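Local structure of DNA replication regulator protein HobA (Helicobacter pylori, 2UVP) at residues G22-Q27 / H157-D162; L56-D61 / Y70-L75; P84-I89 / N174-V179; L104-I109 / L134-S139; G128-L133 / E145-D150. The protein is required for the initiation of DNA replication and increases the binding of DnaA to the oriC region. One frame throughout, in Å; residues are numbered along the deposited sequence.

Contact 1: G22-Q27 / H157-D162; sequences GEFIAQ and HDSLLD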
# COMPACT_ATOMS: atom_id res chain seq x y z
N GLY A 22 -0.12 -15.33 31.20
CA GLY A 22 -0.92 -14.34 31.91
C GLY A 22 -0.20 -13.92 33.19
O GLY A 22 -0.25 -12.76 33.57
N GLU A 23 0.50 -14.86 33.83
CA GLU A 23 1.22 -14.54 35.07
C GLU A 23 2.35 -13.55 34.82
O GLU A 23 2.55 -12.61 35.61
CB GLU A 23 1.70 -15.84 35.76
CG GLU A 23 0.53 -16.60 36.39
CD GLU A 23 0.94 -17.88 37.14
OE1 GLU A 23 2.14 -18.22 37.16
OE2 GLU A 23 0.02 -18.55 37.70
N PHE A 24 3.04 -13.69 33.70
CA PHE A 24 4.11 -12.77 33.36
C PHE A 24 3.55 -11.39 33.00
O PHE A 24 4.10 -10.37 33.43
CB PHE A 24 5.02 -13.35 32.27
CG PHE A 24 6.28 -12.56 32.05
CD1 PHE A 24 7.18 -12.33 33.10
CD2 PHE A 24 6.59 -12.06 30.78
CE1 PHE A 24 8.36 -11.59 32.89
CE2 PHE A 24 7.78 -11.33 30.56
CZ PHE A 24 8.67 -11.10 31.61
N ILE A 25 2.46 -11.36 32.23
CA ILE A 25 1.78 -10.08 31.96
C ILE A 25 1.45 -9.36 33.27
O ILE A 25 1.72 -8.16 33.41
CB ILE A 25 0.51 -10.29 31.10
CG1 ILE A 25 0.97 -10.60 29.65
CG2 ILE A 25 -0.44 -9.05 31.16
CD1 ILE A 25 -0.12 -11.25 28.77
N ALA A 26 0.90 -10.11 34.22
CA ALA A 26 0.49 -9.52 35.50
C ALA A 26 1.74 -9.00 36.22
O ALA A 26 1.77 -7.87 36.75
CB ALA A 26 -0.18 -10.59 36.34
N GLN A 27 2.78 -9.82 36.24
CA GLN A 27 4.00 -9.47 36.98
C GLN A 27 4.58 -8.14 36.51
O GLN A 27 5.00 -7.30 37.30
CB GLN A 27 5.04 -10.56 36.81
CG GLN A 27 6.30 -10.32 37.63
CD GLN A 27 7.36 -11.34 37.32
OE1 GLN A 27 7.51 -12.32 38.06
NE2 GLN A 27 8.12 -11.11 36.28
N HIS A 157 14.55 -6.01 23.09
CA HIS A 157 14.30 -7.46 23.12
C HIS A 157 13.39 -7.87 24.27
O HIS A 157 13.32 -9.04 24.64
CB HIS A 157 15.61 -8.24 23.09
CG HIS A 157 16.46 -7.92 21.90
ND1 HIS A 157 17.56 -7.09 21.96
CD2 HIS A 157 16.34 -8.30 20.60
CE1 HIS A 157 18.09 -6.98 20.76
NE2 HIS A 157 17.37 -7.70 19.91
N ASP A 158 12.69 -6.89 24.81
CA ASP A 158 11.66 -7.10 25.82
C ASP A 158 10.55 -7.93 25.16
O ASP A 158 9.94 -7.50 24.15
CB ASP A 158 11.18 -5.72 26.28
CG ASP A 158 10.00 -5.75 27.23
OD1 ASP A 158 9.48 -6.84 27.60
OD2 ASP A 158 9.59 -4.64 27.62
N SER A 159 10.30 -9.12 25.70
CA SER A 159 9.27 -9.98 25.10
C SER A 159 7.88 -9.34 25.18
O SER A 159 7.00 -9.76 24.45
CB SER A 159 9.22 -11.37 25.72
OG SER A 159 8.86 -11.28 27.09
N LEU A 160 7.70 -8.35 26.08
CA LEU A 160 6.42 -7.64 26.24
C LEU A 160 6.33 -6.31 25.49
O LEU A 160 5.34 -5.58 25.63
CB LEU A 160 6.06 -7.47 27.74
CG LEU A 160 5.97 -8.79 28.53
CD1 LEU A 160 5.68 -8.45 30.00
CD2 LEU A 160 4.87 -9.72 28.00
N LEU A 161 7.35 -6.02 24.67
CA LEU A 161 7.42 -4.76 23.93
C LEU A 161 6.11 -4.43 23.22
O LEU A 161 5.63 -3.30 23.29
CB LEU A 161 8.57 -4.78 22.93
CG LEU A 161 8.63 -3.50 22.08
CD1 LEU A 161 8.98 -2.27 22.95
CD2 LEU A 161 9.62 -3.69 20.93
N ASP A 162 5.56 -5.41 22.49
CA ASP A 162 4.36 -5.13 21.68
C ASP A 162 3.20 -4.61 22.55
O ASP A 162 2.51 -3.67 22.18
CB ASP A 162 3.96 -6.37 20.89
CG ASP A 162 5.02 -6.78 19.87
OD1 ASP A 162 5.92 -5.95 19.55
OD2 ASP A 162 4.96 -7.93 19.38

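Contact 2: L56-D61 / Y70-L75; sequences LLVSAD and YILSNL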
# COMPACT_ATOMS: atom_id res chain seq x y z
N LEU A 56 1.80 15.75 12.81
CA LEU A 56 2.65 14.65 13.28
C LEU A 56 3.04 13.79 12.09
O LEU A 56 2.17 13.26 11.38
CB LEU A 56 1.92 13.79 14.33
CG LEU A 56 1.58 14.49 15.65
CD1 LEU A 56 0.66 13.59 16.44
CD2 LEU A 56 2.86 14.77 16.42
N LEU A 57 4.34 13.68 11.86
CA LEU A 57 4.83 12.88 10.74
C LEU A 57 5.35 11.61 11.38
O LEU A 57 6.40 11.62 12.04
CB LEU A 57 5.95 13.62 9.98
CG LEU A 57 5.50 14.62 8.89
CD1 LEU A 57 4.58 15.69 9.42
CD2 LEU A 57 6.77 15.22 8.24
N VAL A 58 4.62 10.52 11.17
CA VAL A 58 4.85 9.31 11.95
C VAL A 58 5.65 8.30 11.14
O VAL A 58 5.33 7.99 9.98
CB VAL A 58 3.50 8.66 12.41
CG1 VAL A 58 3.77 7.55 13.44
CG2 VAL A 58 2.57 9.70 13.06
N SER A 59 6.71 7.76 11.75
CA SER A 59 7.52 6.74 11.11
C SER A 59 7.80 5.61 12.12
O SER A 59 7.68 5.82 13.34
CB SER A 59 8.84 7.32 10.60
OG SER A 59 9.58 7.94 11.64
N ALA A 60 8.20 4.46 11.60
CA ALA A 60 8.54 3.28 12.46
C ALA A 60 9.51 2.40 11.73
O ALA A 60 9.53 2.37 10.49
CB ALA A 60 7.29 2.49 12.81
N ASP A 61 10.28 1.63 12.50
CA ASP A 61 11.18 0.65 11.90
C ASP A 61 10.41 -0.49 11.20
O ASP A 61 9.18 -0.59 11.32
CB ASP A 61 12.23 0.16 12.94
CG ASP A 61 11.64 -0.73 14.04
OD1 ASP A 61 10.55 -1.32 13.87
OD2 ASP A 61 12.31 -0.88 15.08
N TYR A 70 -1.40 1.16 13.36
CA TYR A 70 -2.22 1.31 14.57
C TYR A 70 -2.34 2.78 14.97
O TYR A 70 -3.43 3.23 15.29
CB TYR A 70 -1.56 0.53 15.69
CG TYR A 70 -2.36 0.48 16.98
CD1 TYR A 70 -3.37 -0.44 17.15
CD2 TYR A 70 -2.06 1.36 18.03
CE1 TYR A 70 -4.10 -0.50 18.36
CE2 TYR A 70 -2.78 1.32 19.24
CZ TYR A 70 -3.79 0.38 19.39
OH TYR A 70 -4.52 0.28 20.56
N ILE A 71 -1.23 3.51 14.95
CA ILE A 71 -1.28 4.94 15.31
C ILE A 71 -2.23 5.71 14.38
O ILE A 71 -3.11 6.45 14.82
CB ILE A 71 0.14 5.53 15.31
CG1 ILE A 71 0.95 4.96 16.50
CG2 ILE A 71 0.10 7.07 15.37
CD1 ILE A 71 2.44 5.28 16.42
N LEU A 72 -2.03 5.54 13.08
CA LEU A 72 -2.84 6.24 12.10
C LEU A 72 -4.33 5.91 12.23
O LEU A 72 -5.17 6.81 12.23
CB LEU A 72 -2.35 5.91 10.69
CG LEU A 72 -1.11 6.59 10.10
CD1 LEU A 72 -0.16 7.21 11.08
CD2 LEU A 72 -0.38 5.59 9.20
N SER A 73 -4.66 4.63 12.37
CA SER A 73 -6.07 4.25 12.41
C SER A 73 -6.73 4.63 13.72
O SER A 73 -7.93 4.90 13.74
CB SER A 73 -6.31 2.76 12.13
OG SER A 73 -5.63 1.95 13.05
N ASN A 74 -5.98 4.62 14.81
CA ASN A 74 -6.56 5.03 16.08
C ASN A 74 -6.73 6.54 16.20
O ASN A 74 -7.74 7.01 16.76
CB ASN A 74 -5.80 4.49 17.30
CG ASN A 74 -6.07 3.02 17.55
OD1 ASN A 74 -5.58 2.15 16.83
ND2 ASN A 74 -6.88 2.74 18.55
N LEU A 75 -5.76 7.29 15.69
CA LEU A 75 -5.84 8.75 15.80
C LEU A 75 -6.94 9.31 14.91
O LEU A 75 -7.64 10.24 15.31
CB LEU A 75 -4.50 9.41 15.50
CG LEU A 75 -3.48 9.26 16.65
CD1 LEU A 75 -2.14 9.89 16.29
CD2 LEU A 75 -3.99 9.82 17.97

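Contact 3: P84-I89 / N174-V179; sequences PLLSVI and NALFSV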
# COMPACT_ATOMS: atom_id res chain seq x y z
N PRO A 84 -12.01 15.66 16.36
CA PRO A 84 -11.40 16.47 15.31
C PRO A 84 -10.70 15.55 14.31
O PRO A 84 -10.36 14.42 14.65
CB PRO A 84 -10.34 17.28 16.05
CG PRO A 84 -10.00 16.43 17.25
CD PRO A 84 -11.29 15.79 17.65
N LEU A 85 -10.48 16.04 13.10
CA LEU A 85 -9.59 15.37 12.17
C LEU A 85 -8.17 15.77 12.51
O LEU A 85 -7.77 16.92 12.29
CB LEU A 85 -9.92 15.76 10.73
CG LEU A 85 -9.07 15.12 9.62
CD1 LEU A 85 -9.21 13.59 9.58
CD2 LEU A 85 -9.45 15.72 8.27
N LEU A 86 -7.37 14.84 13.01
CA LEU A 86 -6.04 15.23 13.49
C LEU A 86 -5.01 15.23 12.39
O LEU A 86 -5.11 14.46 11.45
CB LEU A 86 -5.58 14.34 14.65
CG LEU A 86 -6.45 14.38 15.89
CD1 LEU A 86 -6.06 13.17 16.72
CD2 LEU A 86 -6.21 15.68 16.66
N SER A 87 -4.05 16.15 12.49
CA SER A 87 -3.06 16.32 11.44
C SER A 87 -1.93 15.27 11.59
O SER A 87 -0.90 15.53 12.22
CB SER A 87 -2.51 17.74 11.46
OG SER A 87 -1.56 17.91 10.43
N VAL A 88 -2.14 14.09 11.01
CA VAL A 88 -1.26 12.94 11.18
C VAL A 88 -0.92 12.41 9.79
O VAL A 88 -1.81 12.24 8.94
CB VAL A 88 -1.94 11.81 12.01
CG1 VAL A 88 -0.95 10.64 12.29
CG2 VAL A 88 -2.52 12.35 13.32
N ILE A 89 0.36 12.18 9.56
CA ILE A 89 0.86 11.77 8.26
C ILE A 89 1.72 10.52 8.41
O ILE A 89 2.51 10.42 9.35
CB ILE A 89 1.71 12.91 7.64
CG1 ILE A 89 0.83 14.12 7.28
CG2 ILE A 89 2.53 12.42 6.44
CD1 ILE A 89 1.13 15.28 8.11
N ASN A 174 -5.41 9.05 25.53
CA ASN A 174 -6.22 9.49 26.68
C ASN A 174 -5.76 10.86 27.18
O ASN A 174 -6.59 11.72 27.50
CB ASN A 174 -6.16 8.47 27.79
CG ASN A 174 -7.20 7.41 27.63
OD1 ASN A 174 -8.32 7.53 28.18
ND2 ASN A 174 -6.87 6.38 26.87
N ALA A 175 -4.45 11.06 27.21
CA ALA A 175 -3.87 12.33 27.63
C ALA A 175 -4.30 13.42 26.67
O ALA A 175 -4.81 14.44 27.10
CB ALA A 175 -2.38 12.25 27.70
N LEU A 176 -4.14 13.17 25.38
CA LEU A 176 -4.57 14.14 24.36
C LEU A 176 -6.04 14.57 24.48
O LEU A 176 -6.33 15.77 24.49
CB LEU A 176 -4.32 13.58 22.96
CG LEU A 176 -4.85 14.37 21.77
CD1 LEU A 176 -4.26 15.77 21.73
CD2 LEU A 176 -4.54 13.61 20.47
N PHE A 177 -6.96 13.60 24.55
CA PHE A 177 -8.38 13.93 24.58
C PHE A 177 -8.81 14.45 25.93
O PHE A 177 -9.73 15.28 26.02
CB PHE A 177 -9.22 12.75 24.10
CG PHE A 177 -9.25 12.64 22.62
CD1 PHE A 177 -8.22 12.00 21.94
CD2 PHE A 177 -10.27 13.24 21.89
CE1 PHE A 177 -8.21 11.92 20.57
CE2 PHE A 177 -10.27 13.19 20.50
CZ PHE A 177 -9.24 12.53 19.84
N SER A 178 -8.12 14.00 26.97
CA SER A 178 -8.31 14.60 28.29
C SER A 178 -8.07 16.10 28.24
O SER A 178 -8.85 16.86 28.83
CB SER A 178 -7.45 13.93 29.35
OG SER A 178 -8.01 12.66 29.66
N VAL A 179 -7.03 16.56 27.55
CA VAL A 179 -6.86 18.01 27.45
C VAL A 179 -7.80 18.66 26.44
O VAL A 179 -8.36 19.73 26.71
CB VAL A 179 -5.37 18.54 27.43
CG1 VAL A 179 -4.33 17.46 27.73
CG2 VAL A 179 -5.04 19.36 26.21

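Contact 4: L104-I109 / L134-S139; sequences LSLATI and LSKIPS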
# COMPACT_ATOMS: atom_id res chain seq x y z
N LEU A 104 18.15 17.13 1.37
CA LEU A 104 17.03 17.30 0.42
C LEU A 104 15.68 17.05 1.09
O LEU A 104 14.79 17.90 1.01
CB LEU A 104 17.18 16.43 -0.82
CG LEU A 104 17.99 16.93 -2.02
CD1 LEU A 104 17.70 16.08 -3.25
CD2 LEU A 104 17.74 18.39 -2.32
N SER A 105 15.53 15.90 1.75
CA SER A 105 14.26 15.60 2.44
C SER A 105 13.90 16.69 3.45
O SER A 105 12.78 17.16 3.48
CB SER A 105 14.30 14.24 3.12
OG SER A 105 14.63 13.22 2.21
N LEU A 106 14.87 17.09 4.27
CA LEU A 106 14.60 18.08 5.31
C LEU A 106 14.07 19.39 4.73
O LEU A 106 13.06 19.93 5.20
CB LEU A 106 15.85 18.32 6.15
CG LEU A 106 15.66 19.18 7.39
CD1 LEU A 106 15.04 18.34 8.50
CD2 LEU A 106 17.03 19.71 7.81
N ALA A 107 14.76 19.90 3.70
CA ALA A 107 14.36 21.16 3.10
C ALA A 107 12.96 21.06 2.50
O ALA A 107 12.15 21.98 2.63
CB ALA A 107 15.37 21.57 2.03
N THR A 108 12.67 19.93 1.85
CA THR A 108 11.36 19.75 1.24
C THR A 108 10.29 19.64 2.32
O THR A 108 9.21 20.22 2.19
CB THR A 108 11.34 18.54 0.26
OG1 THR A 108 12.29 18.78 -0.81
CG2 THR A 108 9.94 18.37 -0.34
N ILE A 109 10.59 18.95 3.40
CA ILE A 109 9.65 18.84 4.53
C ILE A 109 9.35 20.23 5.15
O ILE A 109 8.20 20.60 5.36
CB ILE A 109 10.17 17.83 5.58
CG1 ILE A 109 10.14 16.42 4.99
CG2 ILE A 109 9.37 17.89 6.89
CD1 ILE A 109 11.02 15.44 5.70
N LEU A 134 17.85 14.11 14.12
CA LEU A 134 18.86 14.97 14.77
C LEU A 134 18.63 16.47 14.53
O LEU A 134 19.25 17.31 15.20
CB LEU A 134 20.24 14.59 14.25
CG LEU A 134 21.31 13.93 15.13
CD1 LEU A 134 20.78 13.29 16.42
CD2 LEU A 134 22.12 12.92 14.33
N SER A 135 17.74 16.80 13.59
CA SER A 135 17.52 18.18 13.17
C SER A 135 16.80 19.06 14.21
O SER A 135 16.50 18.60 15.31
CB SER A 135 16.77 18.21 11.83
OG SER A 135 15.39 17.95 12.00
N LYS A 136 16.56 20.31 13.84
CA LYS A 136 15.91 21.31 14.69
C LYS A 136 14.42 21.00 14.86
O LYS A 136 13.79 21.47 15.81
CB LYS A 136 16.04 22.72 14.08
CG LYS A 136 17.18 22.91 13.07
CD LYS A 136 16.76 22.48 11.65
CE LYS A 136 17.93 21.90 10.85
NZ LYS A 136 18.64 20.82 11.58
N ILE A 137 13.85 20.25 13.92
CA ILE A 137 12.41 20.01 13.91
C ILE A 137 12.04 19.27 15.20
O ILE A 137 12.78 18.39 15.64
CB ILE A 137 11.92 19.24 12.64
CG1 ILE A 137 12.02 20.13 11.39
CG2 ILE A 137 10.45 18.84 12.76
CD1 ILE A 137 13.37 20.15 10.72
N PRO A 138 10.93 19.66 15.84
CA PRO A 138 10.45 18.98 17.04
C PRO A 138 10.23 17.49 16.79
O PRO A 138 9.96 17.09 15.65
CB PRO A 138 9.12 19.68 17.32
CG PRO A 138 9.26 21.03 16.69
CD PRO A 138 10.07 20.80 15.47
N SER A 139 10.38 16.68 17.83
CA SER A 139 10.19 15.24 17.69
C SER A 139 9.62 14.56 18.95
O SER A 139 9.69 15.11 20.06
CB SER A 139 11.48 14.55 17.23
OG SER A 139 12.50 14.72 18.19

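Contact 5: G128-L133 / E145-D150; sequences GLKTIL and EELKED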
# COMPACT_ATOMS: atom_id res chain seq x y z
N GLY A 128 20.08 8.71 6.83
CA GLY A 128 19.25 9.84 6.42
C GLY A 128 18.14 10.14 7.42
O GLY A 128 17.88 11.30 7.74
N LEU A 129 17.50 9.09 7.93
CA LEU A 129 16.50 9.26 8.99
C LEU A 129 17.17 9.79 10.25
O LEU A 129 16.66 10.71 10.88
CB LEU A 129 15.77 7.94 9.27
CG LEU A 129 14.62 8.03 10.29
CD1 LEU A 129 13.52 9.02 9.85
CD2 LEU A 129 14.05 6.64 10.55
N LYS A 130 18.32 9.23 10.61
CA LYS A 130 19.04 9.69 11.79
C LYS A 130 19.30 11.19 11.70
O LYS A 130 19.01 11.93 12.63
CB LYS A 130 20.35 8.92 11.99
CG LYS A 130 21.05 9.24 13.29
CD LYS A 130 21.48 7.97 14.03
CE LYS A 130 22.90 7.57 13.70
NZ LYS A 130 23.55 6.92 14.89
N THR A 131 19.78 11.64 10.55
CA THR A 131 20.06 13.05 10.32
C THR A 131 18.81 13.92 10.49
O THR A 131 18.87 15.01 11.04
CB THR A 131 20.71 13.26 8.92
OG1 THR A 131 21.92 12.50 8.85
CG2 THR A 131 21.03 14.72 8.67
N ILE A 132 17.67 13.43 10.01
CA ILE A 132 16.43 14.18 10.10
C ILE A 132 15.98 14.30 11.57
O ILE A 132 15.60 15.38 12.04
CB ILE A 132 15.34 13.52 9.20
CG1 ILE A 132 15.43 14.13 7.80
CG2 ILE A 132 13.95 13.69 9.77
CD1 ILE A 132 14.66 13.38 6.75
N LEU A 133 16.08 13.19 12.29
CA LEU A 133 15.65 13.17 13.68
C LEU A 133 16.59 14.00 14.55
O LEU A 133 16.17 14.54 15.57
CB LEU A 133 15.53 11.72 14.17
CG LEU A 133 14.48 10.89 13.42
CD1 LEU A 133 14.43 9.48 13.97
CD2 LEU A 133 13.09 11.53 13.46
N GLU A 145 17.51 3.47 22.17
CA GLU A 145 18.58 4.21 22.87
C GLU A 145 18.44 5.69 22.59
O GLU A 145 17.97 6.08 21.52
CB GLU A 145 19.97 3.72 22.48
CG GLU A 145 20.24 3.62 20.99
CD GLU A 145 21.60 2.97 20.70
OE1 GLU A 145 22.63 3.53 21.13
OE2 GLU A 145 21.62 1.89 20.05
N GLU A 146 18.83 6.52 23.56
CA GLU A 146 18.66 7.96 23.43
C GLU A 146 19.49 8.45 22.25
O GLU A 146 20.63 8.04 22.05
CB GLU A 146 19.06 8.70 24.71
CG GLU A 146 18.60 10.16 24.68
CD GLU A 146 18.96 10.95 25.93
OE1 GLU A 146 18.58 10.54 27.04
OE2 GLU A 146 19.61 12.01 25.79
N LEU A 147 18.90 9.33 21.44
CA LEU A 147 19.59 9.85 20.28
C LEU A 147 20.18 11.22 20.58
O LEU A 147 21.32 11.50 20.24
CB LEU A 147 18.61 9.94 19.10
CG LEU A 147 19.04 10.67 17.82
CD1 LEU A 147 20.03 9.83 17.02
CD2 LEU A 147 17.82 11.01 16.98
N LYS A 148 19.41 12.04 21.28
CA LYS A 148 19.50 13.48 21.13
C LYS A 148 19.09 14.10 22.46
O LYS A 148 19.84 14.06 23.43
CB LYS A 148 18.56 13.85 19.98
CG LYS A 148 18.56 15.29 19.43
CD LYS A 148 17.34 15.45 18.48
CE LYS A 148 17.28 16.82 17.82
NZ LYS A 148 16.59 17.85 18.64
N GLU A 149 17.88 14.67 22.50
CA GLU A 149 17.26 15.16 23.73
C GLU A 149 16.56 13.98 24.41
O GLU A 149 16.70 12.83 23.99
CB GLU A 149 16.24 16.27 23.41
CG GLU A 149 16.69 17.31 22.37
CD GLU A 149 17.84 18.20 22.85
OE1 GLU A 149 18.12 18.25 24.07
OE2 GLU A 149 18.47 18.87 21.99
N ASP A 150 15.81 14.27 25.48
CA ASP A 150 15.01 13.24 26.14
C ASP A 150 14.17 12.52 25.10
O ASP A 150 13.55 13.14 24.23
CB ASP A 150 14.08 13.86 27.19
CG ASP A 150 14.83 14.39 28.41
OD1 ASP A 150 14.16 14.93 29.32
OD2 ASP A 150 16.08 14.26 28.46

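Contact 1: G22-Q27 / H157-D162
Phe24 and Leu160 make the main touch between helix 10-28 and the turn that leads into helix 161-180. The branched end of Leu160 meets the CD2-CE2 side of the phenyl ring obliquely, with Leu160 CD1 3.6 Å from CE2 of Phe24 and CG of Leu160 3.7 Å from that same ring carbon. Ser159 adds a polar neighbour: its OG comes to 3.6 Å from CE2 of Phe24, at the edge of the ring and near its plane. The next residue of the helix, Ile25, reaches Leu160 CD2 with its CG1 at 4.3 Å. Phe24 gets to the turn because its ring swings anti to the backbone N (chi1 -170°). On the other side, residues 158-161 form a type I beta turn, and Leu160 is the N-cap residue of the helix that follows. An Asx turn fixes its backbone: Leu160 N donates to Asp158 OD1 at 2.8 Å, approaching from above the carboxylate plane. The other oxygen of Asp158, OD2, forms a salt bridge with Lys164 on the first turns of helix 161-180. Ile25 also packs on an apolar side chain of a neighbouring subunit. With no hydrogen bond between the segments, helix 10-28 meets the turn through a small, mainly apolar patch near the surface, and the hydrogen bond named here lies within the turn that presents Leu160.

Contact 2: L56-D61 / Y70-L75
Ile71 and Leu72, consecutive residues of helix 65-75, both pack on Val58 of strand 55-60, reaching different parts of its side chain. Ile71 comes first: its CD1 lies 4.0 Å from Val58 CG1, and its CG2 approaches the same methyl at 4.2 Å, so one branch of the valine meets both arms of the isoleucine at a slant. Both residues are buried. A chi1 of -169° at Val58 aims CG1 at Ile71 and leaves CG2 for the next residue. Ile71 also reaches Trp119 of strand 116-121 and rests on Phe169 of helix 161-180. Leu72 starts off to one side of the strand, but its end turns in, and CD1 settles 4.2 Å from Val58 CB; the two side chains run past each other in opposite directions. This is the packing of a beta-alpha-beta unit in a parallel sheet, in which helix 65-75 crosses over from strand 55-60 to its neighbour, strand 88-90. Leu72 accordingly also touches Val88 and Asp90 of that next strand. Further along, Leu75 points toward strand 55-60 from the end of the helix; its N is bonded to Ile71 O at 2.9 Å, and its side chain packs on the same Phe169 that Ile71 touches.

Contact 3: P84-I89 / N174-V179
Asn174 O takes two bonds from Ser178, one from the hydroxyl OG at 2.8 Å and one from the backbone N at 2.8 Å. The two donors arrive from opposite faces of the carbonyl plane, OG standing 38° out of it. Ser178 thus returns its hydroxyl to the preceding turn of helix 161-180, satisfying it within the helix. Of the neighbouring side chains, Leu176 points at segment 84-89, and the ring of Phe177 reaches it. Leu86 and Leu176 come toward each other tip to tip, with CD1 of Leu86 4.1 Å from CD2 of Leu176; a chi1 of 173° extends Leu176 that far. Phe177 leaves the helix to one side, yet its ring comes across to the chain before strand 88-90. Its CE2 lies 4.0 Å from Pro84 CD, and its CZ is 4.5 Å from Leu86 CD1. Pro84 CD and Leu86 CD1 both meet the ring obliquely. Leu86 is therefore touched by two residues of one helix, and it also rests on Leu75 of helix 65-75. Its backbone N is bonded to Asn76 OD1, which holds the first residue of the inverse gamma turn centred on Ser87. Phe177 also makes an edge-to-face contact with Tyr181. Here helix 161-180 packs on the lead-in to strand 88-90, beside helix 65-75, in the helical layer of a parallel alpha/beta fold.

Contact 4: L104-I109 / L134-S139
This is a partly buried, mainly apolar contact between helix 102-112 and the loop that joins helix 127-133 to strand 139-143. It lies at the outer side of the parallel alpha/beta fold, its centre about 18 Å from the centre of the chain, where one helix of the layer over the sheet meets the connection into strand 139-143. From the helix, Leu106 does the touching, and three successive loop residues receive it. With chi1 at -172° the leucine is stretched away from its own helix, which carries both methyls out to the loop. CD1 enters between Ser135 and Ile137. Ser135 OG comes to 3.5 Å from Leu106 CD1, but the polar partners of this hydroxyl are backbone atoms: it is hydrogen-bonded to Ile132 O at the end of the preceding helix, and Ser135 OG accepts a weak bond from Ile137 N at 3.4 Å. Ile137 is buried and continues inward, packing on Pro116 and Phe118 of strand 116-121 and on Glu110 of helix 102-112. Leu106 and Ile137 slide past each other in opposite directions; the 3.3 Å between Leu106 CD1 and Ile137 CD1 is tighter than usual van der Waals contact, and so short a separation is doubtful. The other methyl goes to Lys136, whose aliphatic chain bends back so that Lys136 CE lies 3.9 Å from Leu106 CD2.

Contact 5: G128-L133 / E145-D150
Leu147 reaches from the loop after strand 139-143 onto the last turn of helix 127-133, one methyl to each of two residues. CD2 of Leu147 settles 3.7 Å from Leu133 CB, while CD1 lies against the aliphatic part of Lys130, 3.8 Å from its CD and 3.9 Å from its CG. The two methyls divide between Lys130 and Leu133 on one side of the helix; the extended first torsion of Leu147 (chi1 170°) carries both of them toward it. Lys130 crosses Leu147 at a slant with a chain bent at several bonds, offering methylene groups as the apolar surface. Lys130 and Leu133 are three residues apart and so come to the same side of the helix. In the parallel alpha/beta fold, helix 127-133 joins strand 116-121 to strand 139-143, and the loop 145-150 leads from there toward strand 152-153; the contact packs this loop back on the preceding connection. Leu133, which is buried, continues inward to Phe118, His120 and Leu141 on two strands of the sheet, and Leu147 shares Leu141 with it. Next along the loop, Lys148 runs beside the C-terminal end of the helix, its CD 3.3 Å and its CE 3.4 Å from Leu133 O. Lys148 NZ makes a long salt bridge, 4.0 Å, to Glu149 OE2. Glu149 and Glu146 of this loop are calcium ligands, though the physiological relevance of the ions is unknown; neither carboxylate touches segment 128-133.

Overall arrangement
Contact 2 is the buried core, joining strand 55-60 to helix 65-75 through aliphatic branches. Contact 3, partly buried, adjoins it, the centres about 12 Å apart: Leu56 pairs with Ser87 and Ile89 through backbone bonds, and Leu86 packs on Leu75. Contacts 4 and 5, also partly buried, lie together on one side of the chain's centre, touching through Leu134 and Leu147; both pack loops on helices and mix leucines with lysine methylenes. Contact 1, at the surface, sets an aromatic ring against a leucine and a serine hydroxyl, about 35 Å from contact 4 between centres. It shares helix 161-180 with contact 3, contact 1 at the turn leading into it, contact 3 on its later turns.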